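Local coordinates for protein putative mannose-6-phosphate isomerase YvyI (Bacillus subtilis, PDB 1QWR) that probably catalyses the reversible isomerisation of D-mannose 6-phosphate to D-fructose 6-phosphate, using one zinc ion bound per subunit, at residues Q6-L11 with L282-K287; E73-V78 with H296-A301; W121-C126 with I160-G165; S236-T241 with E261-Q266. All blocks are in the same frame, centred on the assembly; numbering follows the deposited sequence. Where two conformers were deposited one is given.

Contact 1: Q6-L11 with L282-K287; sequences QSPIFL and LKYEDK
With CG lodged between its own backbone N and carbonyl carbon (chi1 65°), Tyr284 points its ring obliquely into the loop residues Gln6, Ser7 and Pro8. Pro8 meets it from the opposite direction: its CD sits 3.7 Å from Tyr284 CE2. On the other ortho-to-hydroxyl carbon, Tyr284 CE1 lies 3.5 Å from the carbonyl Gln6 O, again an oblique approach. The hydroxyl end reaches the CB of Ser7, though its exact place is uncertain because it crowds the end of the Lys287 side chain, whose position is doubtful too. Lys287 CB covers one ring face, 3.7 Å above the plane and toward the rim. Beyond the tyrosine, Pro8 CG touches Leu282 CD1 at 4.4 Å. Replacing Tyr284 by an alanine would probably open a gap beside Pro8 and strip Lys287 CB of the surface it lies on. Tyr284 to Lys287 form the type II' turn between strands 278-284 and 287-292. Strand 287-292 adds Cys289 against both Pro8 and Tyr284, strand 306-309 brings Phe306 against Tyr284, and strand 9-17 leads away to pair with strand 296-299.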
loop_
_atom_site.group_PDB
_atom_site.type_symbol
_atom_site.label_atom_id
_atom_site.label_comp_id
_atom_site.label_asym_id
_atom_site.label_seq_id
_atom_site.Cartn_x
_atom_site.Cartn_y
_atom_site.Cartn_z
ATOM N N GLN A 6 -8.217 2.483 -23.733
ATOM C CA GLN A 6 -7.863 3.891 -23.734
ATOM C C GLN A 6 -8.710 4.777 -22.838
ATOM O O GLN A 6 -9.033 5.910 -23.210
ATOM C CB GLN A 6 -7.944 4.418 -25.169
ATOM C CG GLN A 6 -7.038 3.695 -26.140
ATOM C CD GLN A 6 -7.142 4.242 -27.555
ATOM O OE1 GLN A 6 -6.348 3.886 -28.430
ATOM N NE2 GLN A 6 -8.125 5.106 -27.788
ATOM N N SER A 7 -9.092 4.279 -21.668
ATOM C CA SER A 7 -9.884 5.088 -20.755
ATOM C C SER A 7 -9.598 4.626 -19.332
ATOM O O SER A 7 -9.251 3.448 -19.101
ATOM C CB SER A 7 -11.373 4.979 -21.083
ATOM O OG SER A 7 -11.815 3.651 -20.939
ATOM N N PRO A 8 -9.733 5.542 -18.363
ATOM C CA PRO A 8 -9.477 5.231 -16.950
ATOM C C PRO A 8 -10.319 4.065 -16.461
ATOM O O PRO A 8 -11.490 3.938 -16.847
ATOM C CB PRO A 8 -9.824 6.542 -16.239
ATOM C CG PRO A 8 -9.495 7.582 -17.283
ATOM C CD PRO A 8 -10.065 6.967 -18.540
ATOM N N ILE A 9 -9.738 3.219 -15.609
ATOM C CA ILE A 9 -10.476 2.067 -15.078
ATOM C C ILE A 9 -10.603 2.274 -13.575
ATOM O O ILE A 9 -9.623 2.112 -12.852
ATOM C CB ILE A 9 -9.708 0.751 -15.368
ATOM C CG1 ILE A 9 -9.517 0.594 -16.875
ATOM C CG2 ILE A 9 -10.448 -0.461 -14.755
ATOM C CD1 ILE A 9 -8.458 -0.442 -17.237
ATOM N N PHE A 10 -11.795 2.633 -13.106
ATOM C CA PHE A 10 -11.991 2.876 -11.682
ATOM C C PHE A 10 -12.276 1.574 -10.965
ATOM O O PHE A 10 -12.875 0.656 -11.537
ATOM C CB PHE A 10 -13.136 3.873 -11.460
ATOM C CG PHE A 10 -12.770 5.292 -11.807
ATOM C CD1 PHE A 10 -12.358 6.184 -10.816
ATOM C CD2 PHE A 10 -12.789 5.719 -13.130
ATOM C CE1 PHE A 10 -11.953 7.489 -11.148
ATOM C CE2 PHE A 10 -12.388 7.024 -13.479
ATOM C CZ PHE A 10 -11.968 7.906 -12.481
ATOM N N LEU A 11 -11.836 1.503 -9.713
ATOM C CA LEU A 11 -11.989 0.311 -8.897
ATOM C C LEU A 11 -12.839 0.552 -7.665
ATOM O O LEU A 11 -12.709 1.564 -6.994
ATOM C CB LEU A 11 -10.607 -0.206 -8.464
ATOM C CG LEU A 11 -9.790 -0.506 -9.728
ATOM C CD1 LEU A 11 -8.351 -0.773 -9.404
ATOM C CD2 LEU A 11 -10.446 -1.700 -10.436
ATOM N N LEU A 282 -10.508 15.120 -14.861
ATOM C CA LEU A 282 -9.556 14.515 -15.784
ATOM C C LEU A 282 -10.179 14.610 -17.180
ATOM O O LEU A 282 -11.318 14.174 -17.405
ATOM C CB LEU A 282 -9.308 13.045 -15.402
ATOM C CG LEU A 282 -8.190 12.328 -16.165
ATOM C CD1 LEU A 282 -7.735 11.117 -15.359
ATOM C CD2 LEU A 282 -8.690 11.895 -17.522
ATOM N N LYS A 283 -9.436 15.192 -18.116
ATOM C CA LYS A 283 -9.937 15.338 -19.476
ATOM C C LYS A 283 -8.976 14.715 -20.470
ATOM O O LYS A 283 -7.761 14.843 -20.337
ATOM C CB LYS A 283 -10.133 16.819 -19.803
ATOM C CG LYS A 283 -10.989 17.524 -18.770
ATOM C CD LYS A 283 -11.762 18.687 -19.363
ATOM C CE LYS A 283 -10.862 19.853 -19.697
ATOM N NZ LYS A 283 -11.686 21.006 -20.167
ATOM N N TYR A 284 -9.523 14.013 -21.452
ATOM C CA TYR A 284 -8.701 13.393 -22.492
ATOM C C TYR A 284 -9.576 13.244 -23.728
ATOM O O TYR A 284 -10.748 12.840 -23.640
ATOM C CB TYR A 284 -8.168 12.034 -22.032
ATOM C CG TYR A 284 -9.218 10.991 -21.814
ATOM C CD1 TYR A 284 -9.472 10.014 -22.781
ATOM C CD2 TYR A 284 -9.957 10.967 -20.640
ATOM C CE1 TYR A 284 -10.445 9.028 -22.566
ATOM C CE2 TYR A 284 -10.929 10.002 -20.418
ATOM C CZ TYR A 284 -11.171 9.033 -21.386
ATOM O OH TYR A 284 -12.170 8.105 -21.171
ATOM N N GLU A 285 -8.996 13.576 -24.878
ATOM C CA GLU A 285 -9.723 13.546 -26.136
ATOM C C GLU A 285 -11.010 14.338 -25.887
ATOM O O GLU A 285 -10.944 15.428 -25.319
ATOM C CB GLU A 285 -9.988 12.096 -26.565
ATOM C CG GLU A 285 -8.686 11.298 -26.661
ATOM C CD GLU A 285 -8.784 10.073 -27.544
ATOM O OE1 GLU A 285 -9.739 9.279 -27.374
ATOM O OE2 GLU A 285 -7.892 9.902 -28.403
ATOM N N ASP A 286 -12.168 13.824 -26.280
ATOM C CA ASP A 286 -13.402 14.571 -26.048
ATOM C C ASP A 286 -14.150 14.101 -24.805
ATOM O O ASP A 286 -15.347 14.369 -24.658
ATOM C CB ASP A 286 -14.341 14.467 -27.262
ATOM C CG ASP A 286 -13.710 14.989 -28.541
ATOM O OD1 ASP A 286 -12.935 15.971 -28.468
ATOM O OD2 ASP A 286 -14.000 14.427 -29.627
ATOM N N LYS A 287 -13.451 13.412 -23.908
ATOM C CA LYS A 287 -14.084 12.886 -22.705
ATOM C C LYS A 287 -13.700 13.622 -21.418
ATOM O O LYS A 287 -12.672 14.294 -21.348
ATOM C CB LYS A 287 -13.777 11.387 -22.592
ATOM C CG LYS A 287 -14.309 10.572 -23.783
ATOM C CD LYS A 287 -13.876 9.109 -23.742
ATOM C CE LYS A 287 -14.604 8.325 -22.644
ATOM N NZ LYS A 287 -14.174 6.894 -22.572
#

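Contact 2: E73-V78 with H296-A301; sequences EVFGGV and HFILPA
Phe75 and Ile298 meet at about a right angle, the isoleucine presenting its CD1 to the edge of the ring, near the ring plane, with 4.0 Å between Ile298 CD1 and Phe75 CE1. Ile298 CG1 stands beside its own backbone N (chi1 -74°), and the extended chain beyond it carries the methyl to that edge. Val74 takes a ring face: its CG1 sits 3.7 Å above the Phe75 plane, right over the centre. The same methyl serves the other segment too, since Val74 CG1 lies 4.2 Å from Pro300 CB. One apolar branch is thus wedged between the aromatic face and the proline ring.

Next to this packing the backbones are tied together. Ala301 N donates to Val74 O at 2.9 Å in a nearly straight bond (163° at the hydrogen), though the donor stands above the carbonyl plane, 37° out of it. The bond brings the Ala301 methyl down on the glycine turn: Ala301 CB is 3.4 Å from Gly76 CA, tighter than usual for two carbons. Gly76 has a positive phi, which suits glycine, and a CB there would press against the Ala301 methyl. Gly76 N in turn bonds to Glu73 O at 3.0 Å.

The loop segment follows helix 64-70, whose Leu64 touches both Phe75 and Ile298, while Leu67 and Trp68 also pack on Phe75. Phe270 meets the Phe75 ring edge-to-face. Strand 296-299 runs between strands 9-17 and 271-276, so the contact sets the loop after helix 64-70 against the end of a strand that has neighbours on both sides.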
loop_
_atom_site.group_PDB
_atom_site.type_symbol
_atom_site.label_atom_id
_atom_site.label_comp_id
_atom_site.label_asym_id
_atom_site.label_seq_id
_atom_site.Cartn_x
_atom_site.Cartn_y
_atom_site.Cartn_z
ATOM N N GLU A 73 -3.644 -6.538 -22.346
ATOM C CA GLU A 73 -3.350 -5.369 -23.187
ATOM C C GLU A 73 -3.529 -4.093 -22.362
ATOM O O GLU A 73 -2.834 -3.093 -22.564
ATOM C CB GLU A 73 -4.302 -5.337 -24.387
ATOM C CG GLU A 73 -3.621 -5.407 -25.741
ATOM C CD GLU A 73 -4.618 -5.390 -26.895
ATOM O OE1 GLU A 73 -5.432 -4.452 -26.963
ATOM O OE2 GLU A 73 -4.588 -6.313 -27.731
ATOM N N VAL A 74 -4.476 -4.139 -21.431
ATOM C CA VAL A 74 -4.772 -3.007 -20.552
ATOM C C VAL A 74 -3.528 -2.604 -19.762
ATOM O O VAL A 74 -3.315 -1.421 -19.459
ATOM C CB VAL A 74 -5.896 -3.411 -19.561
ATOM C CG1 VAL A 74 -5.897 -2.518 -18.346
ATOM C CG2 VAL A 74 -7.241 -3.339 -20.285
ATOM N N PHE A 75 -2.733 -3.612 -19.427
ATOM C CA PHE A 75 -1.508 -3.474 -18.658
ATOM C C PHE A 75 -0.240 -3.488 -19.521
ATOM O O PHE A 75 0.843 -3.824 -19.033
ATOM C CB PHE A 75 -1.456 -4.600 -17.632
ATOM C CG PHE A 75 -2.682 -4.673 -16.801
ATOM C CD1 PHE A 75 -2.850 -3.828 -15.715
ATOM C CD2 PHE A 75 -3.721 -5.540 -17.147
ATOM C CE1 PHE A 75 -4.051 -3.837 -14.971
ATOM C CE2 PHE A 75 -4.905 -5.557 -16.422
ATOM C CZ PHE A 75 -5.082 -4.707 -15.330
ATOM N N GLY A 76 -0.385 -3.161 -20.807
ATOM C CA GLY A 76 0.783 -3.118 -21.687
ATOM C C GLY A 76 1.442 -4.445 -21.973
ATOM O O GLY A 76 2.612 -4.501 -22.363
ATOM N N GLY A 77 0.684 -5.522 -21.795
ATOM C CA GLY A 77 1.205 -6.855 -22.058
ATOM C C GLY A 77 2.351 -7.305 -21.177
ATOM O O GLY A 77 3.097 -8.191 -21.563
ATOM N N VAL A 78 2.497 -6.731 -19.992
ATOM C CA VAL A 78 3.599 -7.136 -19.119
ATOM C C VAL A 78 3.451 -8.565 -18.622
ATOM O O VAL A 78 2.342 -9.091 -18.503
ATOM C CB VAL A 78 3.743 -6.194 -17.926
ATOM C CG1 VAL A 78 4.251 -4.838 -18.410
ATOM C CG2 VAL A 78 2.422 -6.038 -17.227
ATOM N N HIS A 296 -9.921 5.421 -6.767
ATOM C CA HIS A 296 -8.739 4.624 -7.072
ATOM C C HIS A 296 -8.965 4.150 -8.501
ATOM O O HIS A 296 -10.070 3.681 -8.845
ATOM C CB HIS A 296 -8.631 3.441 -6.120
ATOM C CG HIS A 296 -8.493 3.857 -4.692
ATOM N ND1 HIS A 296 -7.327 4.396 -4.180
ATOM C CD2 HIS A 296 -9.396 3.878 -3.686
ATOM C CE1 HIS A 296 -7.522 4.731 -2.913
ATOM N NE2 HIS A 296 -8.770 4.430 -2.589
ATOM N N PHE A 297 -7.940 4.269 -9.333
ATOM C CA PHE A 297 -8.093 3.869 -10.724
ATOM C C PHE A 297 -6.780 3.548 -11.386
ATOM O O PHE A 297 -5.692 3.903 -10.890
ATOM C CB PHE A 297 -8.812 4.972 -11.520
ATOM C CG PHE A 297 -8.102 6.309 -11.508
ATOM C CD1 PHE A 297 -7.236 6.681 -12.550
ATOM C CD2 PHE A 297 -8.319 7.198 -10.473
ATOM C CE1 PHE A 297 -6.600 7.945 -12.547
ATOM C CE2 PHE A 297 -7.692 8.462 -10.451
ATOM C CZ PHE A 297 -6.829 8.844 -11.492
ATOM N N ILE A 298 -6.894 2.859 -12.511
ATOM C CA ILE A 298 -5.743 2.490 -13.303
ATOM C C ILE A 298 -5.832 3.198 -14.640
ATOM O O ILE A 298 -6.905 3.245 -15.255
ATOM C CB ILE A 298 -5.714 0.955 -13.526
ATOM C CG1 ILE A 298 -5.291 0.267 -12.230
ATOM C CG2 ILE A 298 -4.769 0.603 -14.685
ATOM C CD1 ILE A 298 -5.396 -1.248 -12.295
ATOM N N LEU A 299 -4.720 3.818 -15.057
ATOM C CA LEU A 299 -4.659 4.431 -16.365
ATOM C C LEU A 299 -3.932 3.349 -17.182
ATOM O O LEU A 299 -2.762 3.010 -16.907
ATOM C CB LEU A 299 -3.829 5.743 -16.353
ATOM C CG LEU A 299 -4.427 6.860 -15.481
ATOM C CD1 LEU A 299 -3.514 8.108 -15.457
ATOM C CD2 LEU A 299 -5.809 7.221 -16.022
ATOM N N PRO A 300 -4.616 2.796 -18.191
ATOM C CA PRO A 300 -4.111 1.742 -19.080
ATOM C C PRO A 300 -2.930 2.124 -19.957
ATOM O O PRO A 300 -2.597 3.305 -20.096
ATOM C CB PRO A 300 -5.350 1.364 -19.896
ATOM C CG PRO A 300 -6.062 2.646 -20.021
ATOM C CD PRO A 300 -5.957 3.237 -18.618
ATOM N N ALA A 301 -2.299 1.100 -20.534
ATOM C CA ALA A 301 -1.149 1.268 -21.421
ATOM C C ALA A 301 -1.384 2.299 -22.514
ATOM O O ALA A 301 -0.534 3.166 -22.744
ATOM C CB ALA A 301 -0.783 -0.074 -22.060
#

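Contact 3: W121-C126 with I160-G165; sequences WYIIDC and IKIKPG
A classic beta bulge in strand 119-126, where Ile124 and Asp125 both face Leu183, is the seat on which Pro164 and Gly165 dock. Pro164 CB lies 3.7 Å from Ile124 O, and Pro164 CG is equally near Asp125 OD1. Just ahead of the bulge, Gly165 N donates to Ile123 O at 2.7 Å, almost straight (171°) and in the carbonyl plane. Cys126 faces the incoming chain: its SG is 3.6 Å from Lys163 CA and 3.7 Å from Pro164 CD. Ile123 and Ile162 cross at about a right angle, with 4.0 Å between their CD1 methyls. The Tyr122 ring, swung opposite the backbone N (chi1 170°), brings its OH within 3.5 Å of Gly165 CA, while that hydroxyl bonds to Lys255. A phenylalanine here would probably leave the Lys255 amine without its hydroxyl mate and take away the oxygen that packs on Gly165 CA. Asp125 OD1 accepts from Cys126 N, and its OD2 forms a salt bridge with Arg28. Strand 119-126 runs between strands 167-170 and 182-189; Ile123 packs on Val184 of the latter. Ile162 rests on Ile132 of strand 131-136 and Tyr168 of strand 167-170, so the segment after strand 157-161 bridges two sheets.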
loop_
_atom_site.group_PDB
_atom_site.type_symbol
_atom_site.label_atom_id
_atom_site.label_comp_id
_atom_site.label_asym_id
_atom_site.label_seq_id
_atom_site.Cartn_x
_atom_site.Cartn_y
_atom_site.Cartn_z
ATOM N N TRP A 121 5.295 2.902 2.628
ATOM C CA TRP A 121 4.259 3.688 3.267
ATOM C C TRP A 121 4.375 5.170 3.002
ATOM O O TRP A 121 5.464 5.747 3.124
ATOM C CB TRP A 121 4.310 3.531 4.792
ATOM C CG TRP A 121 4.174 2.162 5.294
ATOM C CD1 TRP A 121 3.333 1.195 4.832
ATOM C CD2 TRP A 121 4.877 1.595 6.408
ATOM N NE1 TRP A 121 3.465 0.057 5.592
ATOM C CE2 TRP A 121 4.409 0.276 6.565
ATOM C CE3 TRP A 121 5.858 2.079 7.287
ATOM C CZ2 TRP A 121 4.885 -0.574 7.565
ATOM C CZ3 TRP A 121 6.337 1.234 8.291
ATOM C CH2 TRP A 121 5.851 -0.078 8.421
ATOM N N TYR A 122 3.262 5.776 2.614
ATOM C CA TYR A 122 3.224 7.217 2.467
ATOM C C TYR A 122 2.301 7.624 3.600
ATOM O O TYR A 122 1.154 7.174 3.670
ATOM C CB TYR A 122 2.599 7.683 1.146
ATOM C CG TYR A 122 2.367 9.168 1.158
ATOM C CD1 TYR A 122 3.446 10.053 1.065
ATOM C CD2 TYR A 122 1.077 9.706 1.344
ATOM C CE1 TYR A 122 3.253 11.435 1.165
ATOM C CE2 TYR A 122 0.877 11.095 1.443
ATOM C CZ TYR A 122 1.975 11.951 1.358
ATOM O OH TYR A 122 1.815 13.320 1.530
ATOM N N ILE A 123 2.797 8.469 4.499
ATOM C CA ILE A 123 1.988 8.897 5.623
ATOM C C ILE A 123 1.091 10.069 5.208
ATOM O O ILE A 123 1.559 11.206 5.049
ATOM C CB ILE A 123 2.873 9.333 6.805
ATOM C CG1 ILE A 123 3.885 8.223 7.140
ATOM C CG2 ILE A 123 1.990 9.710 8.010
ATOM C CD1 ILE A 123 3.244 6.855 7.544
ATOM N N ILE A 124 -0.196 9.797 5.034
ATOM C CA ILE A 124 -1.114 10.847 4.633
ATOM C C ILE A 124 -1.307 11.801 5.806
ATOM O O ILE A 124 -1.208 13.018 5.647
ATOM C CB ILE A 124 -2.498 10.276 4.220
ATOM C CG1 ILE A 124 -2.350 9.337 3.009
ATOM C CG2 ILE A 124 -3.422 11.423 3.828
ATOM C CD1 ILE A 124 -3.553 8.396 2.802
ATOM N N ASP A 125 -1.563 11.245 6.984
ATOM C CA ASP A 125 -1.772 12.067 8.179
ATOM C C ASP A 125 -1.438 11.210 9.396
ATOM O O ASP A 125 -1.390 9.980 9.321
ATOM C CB ASP A 125 -3.237 12.519 8.249
ATOM C CG ASP A 125 -3.454 13.712 9.186
ATOM O OD1 ASP A 125 -2.483 14.216 9.783
ATOM O OD2 ASP A 125 -4.613 14.149 9.323
ATOM N N CYS A 126 -1.206 11.861 10.523
ATOM C CA CYS A 126 -0.875 11.131 11.733
ATOM C C CYS A 126 -0.887 12.108 12.888
ATOM O O CYS A 126 -0.808 13.321 12.684
ATOM C CB CYS A 126 0.514 10.467 11.621
ATOM S SG CYS A 126 1.969 11.557 11.543
ATOM N N ILE A 160 10.928 5.058 14.831
ATOM C CA ILE A 160 11.143 6.271 14.059
ATOM C C ILE A 160 9.943 7.175 14.240
ATOM O O ILE A 160 8.805 6.726 14.130
ATOM C CB ILE A 160 11.301 5.962 12.561
ATOM C CG1 ILE A 160 12.505 5.036 12.345
ATOM C CG2 ILE A 160 11.463 7.262 11.778
ATOM C CD1 ILE A 160 12.756 4.681 10.879
ATOM N N LYS A 161 10.210 8.446 14.535
ATOM C CA LYS A 161 9.163 9.433 14.735
ATOM C C LYS A 161 8.719 9.875 13.348
ATOM O O LYS A 161 9.546 10.245 12.520
ATOM C CB LYS A 161 9.706 10.634 15.516
ATOM C CG LYS A 161 8.681 11.252 16.440
ATOM C CD LYS A 161 7.429 11.627 15.675
ATOM C CE LYS A 161 6.301 11.994 16.604
ATOM N NZ LYS A 161 5.017 11.980 15.873
ATOM N N ILE A 162 7.415 9.851 13.105
ATOM C CA ILE A 162 6.894 10.218 11.788
ATOM C C ILE A 162 6.007 11.452 11.775
ATOM O O ILE A 162 5.489 11.869 12.806
ATOM C CB ILE A 162 6.075 9.062 11.186
ATOM C CG1 ILE A 162 4.845 8.800 12.056
ATOM C CG2 ILE A 162 6.946 7.808 11.091
ATOM C CD1 ILE A 162 3.786 7.887 11.404
ATOM N N LYS A 163 5.816 12.012 10.580
ATOM C CA LYS A 163 4.969 13.186 10.396
ATOM C C LYS A 163 4.260 13.073 9.039
ATOM O O LYS A 163 4.672 12.296 8.177
ATOM C CB LYS A 163 5.828 14.463 10.430
ATOM C CG LYS A 163 6.815 14.602 9.272
ATOM C CD LYS A 163 7.698 15.847 9.451
ATOM C CE LYS A 163 8.783 15.920 8.376
ATOM N NZ LYS A 163 8.313 16.615 7.148
ATOM N N PRO A 164 3.193 13.850 8.827
ATOM C CA PRO A 164 2.487 13.769 7.539
ATOM C C PRO A 164 3.422 14.076 6.377
ATOM O O PRO A 164 4.269 14.972 6.474
ATOM C CB PRO A 164 1.373 14.812 7.682
ATOM C CG PRO A 164 1.138 14.847 9.170
ATOM C CD PRO A 164 2.526 14.783 9.749
ATOM N N GLY A 165 3.280 13.331 5.279
ATOM C CA GLY A 165 4.137 13.567 4.143
ATOM C C GLY A 165 5.343 12.647 4.086
ATOM O O GLY A 165 5.994 12.563 3.041
#

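Contact 4: S236-T241 with E261-Q266; sequences SRKGIT and EAEMAQ. With SO4 (sulfate ion), chain D.
Arg237 and Lys238 both reach Glu263 through polar bonds. In the conformer described, one of two modelled, Arg237 holds the carbonyl Glu263 O side-on with two nitrogens, NE and NH2, each 2.8 Å from it. Both bonds are bent, near 137° at the hydrogen. Lys238 NZ makes a salt bridge to Glu263 OE2 at 2.9 Å, meeting that oxygen nearly along its C-O axis; the lysine chain bends at chi3 to get there. Water 1 links the backbones, donating to Lys238 O at 2.7 Å and accepting from Glu263 N at 2.8 Å.

A sulfate, probably from the crystallisation liquor, sits at the guanidinium edge: Arg237 NH2 donates to its O2 at 2.7 Å, nearly straight, and Ala265 N reaches its O3 at 3.2 Å.

The apolar side is Ile240. Its CG2 lies over the centre of one guanidinium face, its CB is 3.7 Å from Ala262 CB, and its CD1 meets the methyl CE of Met264, modelled as selenomethionine, at 3.5 Å.

Gly239 CA comes against Glu261 O in a CA-H...O contact, and a CB at that position would clash there. Its positive phi fits the third place of the type II turn Arg237 to Ile240. This is a two-residue beta hairpin, strands 233-237 and 240-247, whose tip packs on strand 261-264, the outermost strand of a four-stranded antiparallel sheet within the cupin domain.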
loop_
_atom_site.group_PDB
_atom_site.type_symbol
_atom_site.label_atom_id
_atom_site.label_comp_id
_atom_site.label_asym_id
_atom_site.label_seq_id
_atom_site.Cartn_x
_atom_site.Cartn_y
_atom_site.Cartn_z
ATOM N N SER A 236 8.728 20.198 -10.888
ATOM C CA SER A 236 7.456 20.861 -11.104
ATOM C C SER A 236 7.288 21.382 -12.503
ATOM O O SER A 236 8.247 21.839 -13.130
ATOM C CB SER A 236 7.274 22.041 -10.140
ATOM O OG SER A 236 7.149 21.616 -8.797
ATOM N N ARG A 237 6.058 21.323 -12.999
ATOM C CA ARG A 237 5.744 21.880 -14.303
ATOM C C ARG A 237 4.434 22.621 -14.115
ATOM O O ARG A 237 3.963 22.776 -12.984
ATOM C CB ARG A 237 5.628 20.801 -15.389
ATOM C CG ARG A 237 4.465 19.840 -15.280
ATOM C CD ARG A 237 4.304 19.120 -16.619
ATOM N NE ARG A 237 3.359 18.009 -16.578
ATOM C CZ ARG A 237 3.612 16.833 -16.014
ATOM N NH1 ARG A 237 4.787 16.615 -15.439
ATOM N NH2 ARG A 237 2.698 15.869 -16.035
ATOM N N LYS A 238 3.829 23.079 -15.201
ATOM C CA LYS A 238 2.585 23.825 -15.072
ATOM C C LYS A 238 1.523 22.983 -14.374
ATOM O O LYS A 238 1.300 21.826 -14.742
ATOM C CB LYS A 238 2.048 24.241 -16.435
ATOM C CG LYS A 238 0.796 25.080 -16.334
ATOM C CD LYS A 238 0.214 25.411 -17.699
ATOM C CE LYS A 238 -0.447 24.202 -18.302
ATOM N NZ LYS A 238 -1.304 24.590 -19.445
ATOM N N GLY A 239 0.898 23.570 -13.358
ATOM C CA GLY A 239 -0.164 22.904 -12.617
ATOM C C GLY A 239 0.187 21.704 -11.743
ATOM O O GLY A 239 -0.695 21.181 -11.070
ATOM N N ILE A 240 1.449 21.293 -11.691
ATOM C CA ILE A 240 1.779 20.103 -10.885
ATOM C C ILE A 240 3.205 19.977 -10.357
ATOM O O ILE A 240 4.169 20.372 -11.017
ATOM C CB ILE A 240 1.443 18.806 -11.702
ATOM C CG1 ILE A 240 1.697 17.541 -10.873
ATOM C CG2 ILE A 240 2.262 18.785 -13.008
ATOM C CD1 ILE A 240 1.245 16.233 -11.606
ATOM N N THR A 241 3.323 19.463 -9.133
ATOM C CA THR A 241 4.630 19.176 -8.553
ATOM C C THR A 241 4.632 17.652 -8.371
ATOM O O THR A 241 3.690 17.108 -7.812
ATOM C CB THR A 241 4.806 19.857 -7.203
ATOM O OG1 THR A 241 5.015 21.260 -7.421
ATOM C CG2 THR A 241 5.995 19.286 -6.461
ATOM N N GLU A 261 -4.199 23.491 -13.838
ATOM C CA GLU A 261 -4.418 22.454 -14.836
ATOM C C GLU A 261 -3.051 21.895 -15.206
ATOM O O GLU A 261 -2.136 22.649 -15.570
ATOM C CB GLU A 261 -5.127 23.020 -16.076
ATOM C CG GLU A 261 -5.468 21.975 -17.140
ATOM C CD GLU A 261 -6.580 22.430 -18.084
ATOM O OE1 GLU A 261 -6.996 21.650 -18.971
ATOM O OE2 GLU A 261 -7.043 23.573 -17.931
ATOM N N ALA A 262 -2.909 20.578 -15.084
ATOM C CA ALA A 262 -1.654 19.907 -15.401
ATOM C C ALA A 262 -1.821 19.064 -16.668
ATOM O O ALA A 262 -2.888 18.477 -16.901
ATOM C CB ALA A 262 -1.212 19.012 -14.220
ATOM N N GLU A 263 -0.780 19.040 -17.493
ATOM C CA GLU A 263 -0.794 18.248 -18.719
ATOM C C GLU A 263 0.010 16.984 -18.447
ATOM O O GLU A 263 1.168 17.057 -18.015
ATOM C CB GLU A 263 -0.177 19.028 -19.880
ATOM C CG GLU A 263 -1.069 20.130 -20.395
ATOM C CD GLU A 263 -0.304 21.124 -21.233
ATOM O OE1 GLU A 263 0.197 20.727 -22.309
ATOM O OE2 GLU A 263 -0.192 22.296 -20.808
HETATM N N MSE A 264 -0.605 15.837 -18.717
HETATM C CA MSE A 264 0.024 14.553 -18.444
HETATM C C MSE A 264 0.088 13.629 -19.634
HETATM O O MSE A 264 -0.620 13.799 -20.621
HETATM C CB MSE A 264 -0.749 13.812 -17.355
HETATM C CG MSE A 264 -1.538 14.692 -16.401
HETATM SE SE MSE A 264 -0.423 15.488 -15.071
HETATM C CE MSE A 264 -0.175 13.958 -13.911
ATOM N N ALA A 265 0.935 12.619 -19.493
ATOM C CA ALA A 265 1.127 11.580 -20.491
ATOM C C ALA A 265 1.212 10.308 -19.656
ATOM O O ALA A 265 1.619 10.354 -18.490
ATOM C CB ALA A 265 2.420 11.792 -21.228
ATOM N N GLN A 266 0.801 9.190 -20.238
ATOM C CA GLN A 266 0.849 7.905 -19.555
ATOM C C GLN A 266 1.859 7.128 -20.377
ATOM O O GLN A 266 1.504 6.518 -21.380
ATOM C CB GLN A 266 -0.516 7.217 -19.621
ATOM C CG GLN A 266 -0.736 6.151 -18.541
ATOM C CD GLN A 266 0.373 5.126 -18.522
ATOM O OE1 GLN A 266 1.462 5.366 -17.997
ATOM N NE2 GLN A 266 0.108 3.985 -19.109
HETATM S S SO4 D . 2.984 12.608 -16.069
HETATM O O1 SO4 D . 3.722 11.329 -16.016
HETATM O O2 SO4 D . 3.468 13.486 -14.977
HETATM O O3 SO4 D . 3.180 13.264 -17.379
HETATM O O4 SO4 D . 1.550 12.327 -15.890
HETATM O O HOH W 1 1.543 20.546 -17.158
HETATM O O HOH W 2 -4.424 25.233 -18.950
#

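Contacts 1, 2 and 4 gather on one end of the molecule, while contact 3 lies on the catalytic side nearer the zinc ion. The centres of contacts 1 and 2 are about 12 Å apart, and the two contacts use the neighbouring strands 9-17 and 296-299; their segments alternate along the chain. Contact 4, about 20 Å from contact 2 between centres, touches it where Gln266 NE2 reaches Pro300 O. Contact 3, about 31 Å from contact 1 between centres, is complete along the chain before contact 4 begins, and both lie between the segments of contacts 1 and 2. The first two join parts of the chain more than 200 residues apart; the last two each close a local excursion.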